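Local coordinates for guanine nucleotide exchange protein (PDB 1XSZ), which probably acts as a guanine nucleotide exchange factor for ADP-ribosylation factors, with a capping domain lying over the active site of its Sec7 domain, at residues 261-266 against 274-279; 223-228 against 245-250; 16-21 against 53-58. All blocks are in the same frame, centred on the assembly; numbering follows the deposited sequence.

Interaction 1: 261-266 against 274-279; sequences KGTITL and QATIQV
The beta hairpin of the RalF capping domain pairs L266 with A275 and I264 with I277, and near its open end K261 N donates a backbone bond to V279 O. Two hydrogen-bonded pairs are reciprocal. L266 N reaches A275 O at 2.8 Å and the carbonyl of L266 takes A275 N in return, while I264 N and I277 O also stand 2.8 Å apart in a nearly straight bond (169° at the hydrogen). T265–T276 lies between them and T263–Q278 beyond I264–I277; both are non-hydrogen-bonded pairs, where the strands draw closer and CA-H groups point at carbonyls, as T263 CA does at I277 O, 3.3 Å away.

The two faces differ sharply in chemistry. On that of I264, L266, I277 and V279, methyl groups meet: L266 CD1 lies 3.7 Å from I277 CD1, the two side chains crossing obliquely. L221 of helix 216-224 packs on I264, I277 and V279, so this is the helix-covered side of an antiparallel sheet in which the hairpin supplies two inner strands, flanked by 243-248 and 295-300. On the other face T263 and Q278 run side by side, and T263 OG1 comes within 3.4 Å of Q278 CG. That hydroxyl is placed there by its first torsion (chi1 -61°), which sets OG1 opposite the carbonyl carbon; its polar partner is the hydroxyl of Y260. The amide of Q278 extends past the methylene contact to Y280 and to E105 of the Sec7 domain, linking the hairpin to that domain. T265 OG1 and T276 CG2 similarly lie alongside one another, 3.7 Å apart. At the hairpin's open end the CB of K261 leans on V279 CG1 at 4.2 Å, and the lysine chain then turns away to form a salt bridge with D222.

Interaction 2: 223-228 against 245-250; sequences SFLHST and TTVDQP
Just past strand 243-248, Q249 meets L225 in the turn F224 to S227 with its amide. From CB, its chain leaves with CG opposite the carbonyl carbon and then folds at chi2 (-57°), which swings the amide back toward L225. CD lies 4.2 Å from L225 O, and at the tip NE2 donates to that same oxygen over 3.2 Å. The bond is fairly straight (164° at the hydrogen); its acceptor lies almost in the plane of the glutamine amide.

V247, two residues earlier on the strand, points toward the same turn. Its CG1 sits 3.8 Å from L225 O and meets L225 CD2 at 4.1 Å, with the two side chains about perpendicular. F224 reaches down from the helix to the strand: its CZ lies 3.4 Å from T245 OG1, which approaches the ring at its edge, in plane, while S227 OG lies over one ring face, offset toward the rim. That serine hydroxyl and S227 N both donate to F224 O, bracing the type I turn from F224 to S227. I264 of the neighbouring strand also packs on F224.

Methyl packing and a ring edge against a hydroxyl thus seat the F224–S227 turn on an outer strand of the sheet, and one side-chain amide adds direction by gripping the L225 carbonyl at the more exposed margin.

Interaction 3: 16-21 against 53-58; sequences EAFNAK and KNLDLE
F18 lays the CD2 side of its ring against the CD2 methyl of L55, 3.7 Å away, and the two side chains cross at about a right angle. With CG opposite the backbone N (chi1 -176°), the ring reaches off helix 11-20 toward the loop, and at its edge, in plane, it meets the carbonyl of D56, whose O lies 3.8 Å from CE2. A59 and V60 of helix 57-64 also touch F18, and V60 touches L55 as well, so both belong to the packing among the first helices of the Sec7 domain.

N19 supplies the polar part. Its amide bridges the loop backbone on both sides of L55: ND2 donates to N54 O at 3.0 Å, nearly straight (170°) and in the carbonyl plane, while OD1 accepts from D56 N at 2.9 Å. This second bond is more bent, 143° at the hydrogen, and its donor stands above the plane of the side-chain carbonyl. One donated and one accepted bond together fix the rotation of the amide and tell its nitrogen from its oxygen.

D56 is the N-cap of helix 57-64. Its OD2 accepts from A59 N and, weakly, from E58 N, and its OD1 receives a water that also donates to N19 O, 2.9 Å from the water oxygen. The asparagine therefore acts as a second-shell residue, holding the backbone of the capping aspartate, whose negative charge would probably interact favourably with the dipole of the helix it starts.

From the N terminus, interaction 3 comes first, bringing 53-58 back to helix 11-20 and closing a largely helical loop of 31 residues within the Sec7 domain. Interaction 2 follows in the capping domain, where 16 residues separate segment 223-228 from segment 245-250. Interaction 1 closes last, across a short hairpin turn. The three loops are in series, none nested or crossing. Interactions 1 and 2 share one sheet: T263 O meets D248 N and T265 N meets T246 O, joining strand 260-268 to 243-248. Interaction 3 stands apart, its centre about 27 Å from that of interaction 1 and about 35 Å from that of interaction 2.

Interaction 1: 261-266 against 274-279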
loop_
_atom_site.group_PDB
_atom_site.type_symbol
_atom_site.label_atom_id
_atom_site.label_comp_id
_atom_site.label_asym_id
_atom_site.label_seq_id
_atom_site.Cartn_x
_atom_site.Cartn_y
_atom_site.Cartn_z
ATOM N N LYS A 261 -2.107 9.686 -7.234
ATOM C CA LYS A 261 -2.176 10.162 -8.613
ATOM C C LYS A 261 -1.653 9.116 -9.594
ATOM O O LYS A 261 -1.600 9.362 -10.803
ATOM C CB LYS A 261 -1.384 11.464 -8.779
ATOM C CG LYS A 261 -1.930 12.625 -7.970
ATOM C CD LYS A 261 -1.418 13.961 -8.484
ATOM C CE LYS A 261 -1.962 14.256 -9.875
ATOM N NZ LYS A 261 -1.541 15.599 -10.360
ATOM N N GLY A 262 -1.261 7.953 -9.079
ATOM C CA GLY A 262 -0.767 6.892 -9.936
ATOM C C GLY A 262 0.645 6.415 -9.645
ATOM O O GLY A 262 1.380 7.031 -8.859
ATOM N N THR A 263 1.016 5.309 -10.279
ATOM C CA THR A 263 2.338 4.715 -10.135
ATOM C C THR A 263 2.975 4.523 -11.505
ATOM O O THR A 263 2.344 4.003 -12.428
ATOM C CB THR A 263 2.268 3.341 -9.447
ATOM O OG1 THR A 263 1.713 3.495 -8.139
ATOM C CG2 THR A 263 3.658 2.723 -9.336
ATOM N N ILE A 264 4.221 4.956 -11.632
ATOM C CA ILE A 264 4.961 4.809 -12.877
ATOM C C ILE A 264 5.954 3.681 -12.654
ATOM O O ILE A 264 6.663 3.666 -11.645
ATOM C CB ILE A 264 5.751 6.090 -13.216
ATOM C CG1 ILE A 264 4.801 7.284 -13.291
ATOM C CG2 ILE A 264 6.508 5.903 -14.534
ATOM C CD1 ILE A 264 5.502 8.623 -13.331
ATOM N N THR A 265 5.995 2.724 -13.571
ATOM C CA THR A 265 6.939 1.624 -13.452
ATOM C C THR A 265 8.020 1.794 -14.510
ATOM O O THR A 265 7.730 1.870 -15.709
ATOM C CB THR A 265 6.257 0.252 -13.632
ATOM O OG1 THR A 265 5.277 0.071 -12.601
ATOM C CG2 THR A 265 7.282 -0.869 -13.536
ATOM N N LEU A 266 9.263 1.887 -14.053
ATOM C CA LEU A 266 10.412 2.044 -14.940
ATOM C C LEU A 266 11.107 0.705 -15.108
ATOM O O LEU A 266 11.404 0.023 -14.130
ATOM C CB LEU A 266 11.414 3.046 -14.362
ATOM C CG LEU A 266 11.034 4.524 -14.320
ATOM C CD1 LEU A 266 9.846 4.745 -13.402
ATOM C CD2 LEU A 266 12.226 5.324 -13.841
ATOM N N GLN A 274 14.319 -2.589 -12.449
ATOM C CA GLN A 274 13.003 -1.978 -12.352
ATOM C C GLN A 274 12.843 -1.138 -11.096
ATOM O O GLN A 274 13.515 -1.360 -10.091
ATOM C CB GLN A 274 11.909 -3.050 -12.383
ATOM C CG GLN A 274 11.611 -3.602 -13.768
ATOM C CD GLN A 274 10.431 -4.558 -13.777
ATOM O OE1 GLN A 274 9.954 -4.960 -14.839
ATOM N NE2 GLN A 274 9.957 -4.931 -12.593
ATOM N N ALA A 275 11.952 -0.159 -11.173
ATOM C CA ALA A 275 11.670 0.712 -10.045
ATOM C C ALA A 275 10.278 1.293 -10.236
ATOM O O ALA A 275 9.844 1.520 -11.366
ATOM C CB ALA A 275 12.703 1.837 -9.971
ATOM N N THR A 276 9.567 1.505 -9.137
ATOM C CA THR A 276 8.242 2.098 -9.211
ATOM C C THR A 276 8.276 3.460 -8.534
ATOM O O THR A 276 9.025 3.682 -7.570
ATOM C CB THR A 276 7.167 1.236 -8.525
ATOM O OG1 THR A 276 7.549 0.980 -7.169
ATOM C CG2 THR A 276 6.976 -0.073 -9.271
ATOM N N ILE A 277 7.473 4.377 -9.053
ATOM C CA ILE A 277 7.398 5.718 -8.511
ATOM C C ILE A 277 5.934 6.070 -8.310
ATOM O O ILE A 277 5.164 6.150 -9.271
ATOM C CB ILE A 277 8.048 6.746 -9.465
ATOM C CG1 ILE A 277 9.507 6.366 -9.731
ATOM C CG2 ILE A 277 7.953 8.138 -8.866
ATOM C CD1 ILE A 277 10.215 7.309 -10.692
ATOM N N GLN A 278 5.545 6.246 -7.053
ATOM C CA GLN A 278 4.174 6.599 -6.705
ATOM C C GLN A 278 4.092 8.083 -6.407
ATOM O O GLN A 278 4.981 8.642 -5.766
ATOM C CB GLN A 278 3.726 5.836 -5.459
ATOM C CG GLN A 278 3.819 4.341 -5.559
ATOM C CD GLN A 278 3.564 3.685 -4.221
ATOM O OE1 GLN A 278 2.532 3.919 -3.592
ATOM N NE2 GLN A 278 4.503 2.866 -3.777
ATOM N N VAL A 279 3.013 8.716 -6.843
ATOM C CA VAL A 279 2.820 10.134 -6.607
ATOM C C VAL A 279 1.511 10.386 -5.865
ATOM O O VAL A 279 0.476 9.811 -6.208
ATOM C CB VAL A 279 2.798 10.919 -7.941
ATOM C CG1 VAL A 279 2.519 12.383 -7.678
ATOM C CG2 VAL A 279 4.128 10.754 -8.663
#

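Interaction 2: 223-228 against 245-250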
loop_
_atom_site.group_PDB
_atom_site.type_symbol
_atom_site.label_atom_id
_atom_site.label_comp_id
_atom_site.label_asym_id
_atom_site.label_seq_id
_atom_site.Cartn_x
_atom_site.Cartn_y
_atom_site.Cartn_z
ATOM N N SER A 223 3.480 15.925 -14.384
ATOM C CA SER A 223 2.972 16.066 -15.744
ATOM C C SER A 223 3.099 14.764 -16.528
ATOM O O SER A 223 2.236 14.429 -17.340
ATOM C CB SER A 223 3.730 17.178 -16.473
ATOM O OG SER A 223 3.284 17.305 -17.812
ATOM N N PHE A 224 4.178 14.030 -16.278
ATOM C CA PHE A 224 4.427 12.768 -16.960
ATOM C C PHE A 224 3.294 11.762 -16.773
ATOM O O PHE A 224 3.051 10.925 -17.639
ATOM C CB PHE A 224 5.753 12.174 -16.474
ATOM C CG PHE A 224 6.198 10.966 -17.246
ATOM C CD1 PHE A 224 5.769 9.691 -16.889
ATOM C CD2 PHE A 224 7.043 11.103 -18.345
ATOM C CE1 PHE A 224 6.174 8.574 -17.611
ATOM C CE2 PHE A 224 7.451 9.993 -19.073
ATOM C CZ PHE A 224 7.019 8.726 -18.709
ATOM N N LEU A 225 2.599 11.850 -15.641
ATOM C CA LEU A 225 1.498 10.938 -15.349
ATOM C C LEU A 225 0.422 10.907 -16.432
ATOM O O LEU A 225 -0.180 9.864 -16.685
ATOM C CB LEU A 225 0.862 11.299 -14.007
ATOM C CG LEU A 225 1.734 10.996 -12.787
ATOM C CD1 LEU A 225 1.085 11.563 -11.542
ATOM C CD2 LEU A 225 1.924 9.495 -12.659
ATOM N N HIS A 226 0.177 12.045 -17.069
ATOM C CA HIS A 226 -0.835 12.098 -18.120
ATOM C C HIS A 226 -0.226 12.389 -19.485
ATOM O O HIS A 226 -0.890 12.935 -20.366
ATOM C CB HIS A 226 -1.899 13.150 -17.791
ATOM C CG HIS A 226 -1.371 14.548 -17.714
ATOM N ND1 HIS A 226 -0.525 14.971 -16.713
ATOM C CD2 HIS A 226 -1.577 15.623 -18.513
ATOM C CE1 HIS A 226 -0.233 16.247 -16.896
ATOM N NE2 HIS A 226 -0.859 16.665 -17.981
ATOM N N SER A 227 1.037 12.015 -19.657
ATOM C CA SER A 227 1.736 12.236 -20.918
ATOM C C SER A 227 1.634 11.012 -21.819
ATOM O O SER A 227 1.271 9.922 -21.370
ATOM C CB SER A 227 3.212 12.548 -20.661
ATOM O OG SER A 227 3.894 11.396 -20.190
ATOM N N THR A 228 1.962 11.201 -23.093
ATOM C CA THR A 228 1.926 10.120 -24.068
ATOM C C THR A 228 3.172 10.183 -24.950
ATOM O O THR A 228 3.524 11.243 -25.466
ATOM C CB THR A 228 0.679 10.222 -24.976
ATOM O OG1 THR A 228 -0.503 10.284 -24.168
ATOM C CG2 THR A 228 0.591 9.009 -25.891
ATOM N N THR A 245 8.571 2.837 -19.709
ATOM C CA THR A 245 7.642 3.103 -18.621
ATOM C C THR A 245 6.200 2.768 -18.947
ATOM O O THR A 245 5.781 2.790 -20.106
ATOM C CB THR A 245 7.673 4.585 -18.208
ATOM O OG1 THR A 245 7.401 5.408 -19.352
ATOM C CG2 THR A 245 9.023 4.954 -17.628
ATOM N N THR A 246 5.454 2.448 -17.897
ATOM C CA THR A 246 4.031 2.165 -17.986
ATOM C C THR A 246 3.470 2.934 -16.803
ATOM O O THR A 246 4.139 3.073 -15.775
ATOM C CB THR A 246 3.703 0.658 -17.832
ATOM O OG1 THR A 246 4.212 0.168 -16.587
ATOM C CG2 THR A 246 4.307 -0.139 -18.979
ATOM N N VAL A 247 2.264 3.463 -16.954
ATOM C CA VAL A 247 1.642 4.228 -15.885
ATOM C C VAL A 247 0.313 3.628 -15.463
ATOM O O VAL A 247 -0.565 3.391 -16.293
ATOM C CB VAL A 247 1.397 5.692 -16.311
ATOM C CG1 VAL A 247 0.695 6.452 -15.186
ATOM C CG2 VAL A 247 2.719 6.360 -16.666
ATOM N N ASP A 248 0.185 3.371 -14.166
ATOM C CA ASP A 248 -1.044 2.833 -13.595
ATOM C C ASP A 248 -1.859 4.022 -13.117
ATOM O O ASP A 248 -1.486 4.683 -12.148
ATOM C CB ASP A 248 -0.742 1.931 -12.397
ATOM C CG ASP A 248 -0.604 0.477 -12.778
ATOM O OD1 ASP A 248 0.224 0.164 -13.656
ATOM O OD2 ASP A 248 -1.324 -0.358 -12.191
ATOM N N GLN A 249 -2.961 4.308 -13.798
ATOM C CA GLN A 249 -3.805 5.422 -13.398
ATOM C C GLN A 249 -4.478 5.086 -12.072
ATOM O O GLN A 249 -4.762 3.924 -11.783
ATOM C CB GLN A 249 -4.857 5.706 -14.470
ATOM C CG GLN A 249 -4.279 6.190 -15.798
ATOM C CD GLN A 249 -3.426 7.437 -15.646
ATOM O OE1 GLN A 249 -3.805 8.383 -14.959
ATOM N NE2 GLN A 249 -2.270 7.447 -16.303
ATOM N N PRO A 250 -4.738 6.103 -11.246
ATOM C CA PRO A 250 -5.374 5.908 -9.940
ATOM C C PRO A 250 -6.887 5.717 -9.966
ATOM O O PRO A 250 -7.597 6.423 -10.684
ATOM C CB PRO A 250 -5.001 7.181 -9.201
ATOM C CG PRO A 250 -5.093 8.210 -10.305
ATOM C CD PRO A 250 -4.355 7.516 -11.434
#

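Interaction 3: 16-21 against 53-58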
loop_
_atom_site.group_PDB
_atom_site.type_symbol
_atom_site.label_atom_id
_atom_site.label_comp_id
_atom_site.label_asym_id
_atom_site.label_seq_id
_atom_site.Cartn_x
_atom_site.Cartn_y
_atom_site.Cartn_z
ATOM N N GLU A 16 12.634 -13.543 15.719
ATOM C CA GLU A 16 13.882 -12.793 15.652
ATOM C C GLU A 16 14.314 -12.558 14.208
ATOM O O GLU A 16 14.705 -11.451 13.839
ATOM C CB GLU A 16 14.985 -13.542 16.404
ATOM C CG GLU A 16 16.362 -12.912 16.276
ATOM C CD GLU A 16 17.424 -13.681 17.034
ATOM O OE1 GLU A 16 17.553 -14.903 16.804
ATOM O OE2 GLU A 16 18.133 -13.064 17.855
ATOM N N ALA A 17 14.235 -13.601 13.390
ATOM C CA ALA A 17 14.628 -13.490 11.993
ATOM C C ALA A 17 13.704 -12.552 11.223
ATOM O O ALA A 17 14.165 -11.708 10.452
ATOM C CB ALA A 17 14.633 -14.865 11.342
ATOM N N PHE A 18 12.399 -12.698 11.439
ATOM C CA PHE A 18 11.418 -11.871 10.743
ATOM C C PHE A 18 11.582 -10.382 11.020
ATOM O O PHE A 18 11.631 -9.572 10.094
ATOM C CB PHE A 18 9.994 -12.282 11.127
ATOM C CG PHE A 18 8.929 -11.537 10.370
ATOM C CD1 PHE A 18 8.515 -11.971 9.114
ATOM C CD2 PHE A 18 8.374 -10.372 10.892
ATOM C CE1 PHE A 18 7.569 -11.257 8.386
ATOM C CE2 PHE A 18 7.426 -9.648 10.169
ATOM C CZ PHE A 18 7.024 -10.090 8.916
ATOM N N ASN A 19 11.662 -10.014 12.293
ATOM C CA ASN A 19 11.788 -8.604 12.636
ATOM C C ASN A 19 13.061 -7.957 12.098
ATOM O O ASN A 19 13.050 -6.785 11.716
ATOM C CB ASN A 19 11.678 -8.411 14.150
ATOM C CG ASN A 19 10.294 -8.762 14.676
ATOM O OD1 ASN A 19 9.320 -8.780 13.923
ATOM N ND2 ASN A 19 10.198 -9.025 15.973
ATOM N N ALA A 20 14.152 -8.714 12.049
ATOM C CA ALA A 20 15.410 -8.181 11.534
ATOM C C ALA A 20 15.329 -8.036 10.016
ATOM O O ALA A 20 15.755 -7.029 9.450
ATOM C CB ALA A 20 16.561 -9.101 11.914
ATOM N N LYS A 21 14.786 -9.056 9.362
ATOM C CA LYS A 21 14.616 -9.054 7.914
ATOM C C LYS A 21 13.473 -10.007 7.603
ATOM O O LYS A 21 13.649 -11.226 7.585
ATOM C CB LYS A 21 15.893 -9.520 7.212
ATOM C CG LYS A 21 15.812 -9.414 5.694
ATOM C CD LYS A 21 17.097 -9.879 5.029
ATOM C CE LYS A 21 16.997 -9.788 3.514
ATOM N NZ LYS A 21 16.756 -8.393 3.049
ATOM N N LYS A 53 1.618 -9.911 18.678
ATOM C CA LYS A 53 2.182 -9.070 19.730
ATOM C C LYS A 53 3.708 -9.061 19.745
ATOM O O LYS A 53 4.322 -8.260 20.453
ATOM C CB LYS A 53 1.678 -9.534 21.102
ATOM C CG LYS A 53 0.176 -9.415 21.294
ATOM C CD LYS A 53 -0.246 -9.934 22.657
ATOM C CE LYS A 53 -1.747 -9.808 22.853
ATOM N NZ LYS A 53 -2.203 -8.394 22.751
ATOM N N ASN A 54 4.319 -9.940 18.956
ATOM C CA ASN A 54 5.774 -10.057 18.921
ATOM C C ASN A 54 6.426 -9.700 17.593
ATOM O O ASN A 54 7.651 -9.627 17.503
ATOM C CB ASN A 54 6.169 -11.488 19.286
ATOM C CG ASN A 54 5.607 -11.920 20.622
ATOM O OD1 ASN A 54 5.032 -13.004 20.748
ATOM N ND2 ASN A 54 5.774 -11.075 21.630
ATOM N N LEU A 55 5.615 -9.478 16.568
ATOM C CA LEU A 55 6.132 -9.170 15.239
ATOM C C LEU A 55 6.022 -7.701 14.851
ATOM O O LEU A 55 5.205 -6.963 15.393
ATOM C CB LEU A 55 5.383 -9.997 14.192
ATOM C CG LEU A 55 5.478 -11.522 14.268
ATOM C CD1 LEU A 55 4.377 -12.129 13.416
ATOM C CD2 LEU A 55 6.847 -11.990 13.800
ATOM N N ASP A 56 6.864 -7.299 13.905
ATOM C CA ASP A 56 6.857 -5.947 13.362
ATOM C C ASP A 56 5.603 -5.940 12.486
ATOM O O ASP A 56 5.602 -6.494 11.383
ATOM C CB ASP A 56 8.119 -5.737 12.515
ATOM C CG ASP A 56 8.105 -4.438 11.728
ATOM O OD1 ASP A 56 9.158 -4.101 11.147
ATOM O OD2 ASP A 56 7.061 -3.758 11.678
ATOM N N LEU A 57 4.539 -5.318 12.984
ATOM C CA LEU A 57 3.286 -5.305 12.249
ATOM C C LEU A 57 3.304 -4.463 10.986
ATOM O O LEU A 57 2.479 -4.666 10.100
ATOM C CB LEU A 57 2.139 -4.888 13.171
ATOM C CG LEU A 57 1.888 -5.890 14.306
ATOM C CD1 LEU A 57 0.697 -5.436 15.139
ATOM C CD2 LEU A 57 1.643 -7.283 13.727
ATOM N N GLU A 58 4.223 -3.509 10.894
ATOM C CA GLU A 58 4.305 -2.720 9.674
ATOM C C GLU A 58 4.779 -3.681 8.588
ATOM O O GLU A 58 4.259 -3.680 7.472
ATOM C CB GLU A 58 5.288 -1.552 9.832
ATOM C CG GLU A 58 4.928 -0.614 10.975
ATOM C CD GLU A 58 5.526 0.772 10.815
ATOM O OE1 GLU A 58 6.590 0.894 10.176
ATOM O OE2 GLU A 58 4.934 1.735 11.343
HETATM O O HOH W 1 10.949 -5.841 9.979
#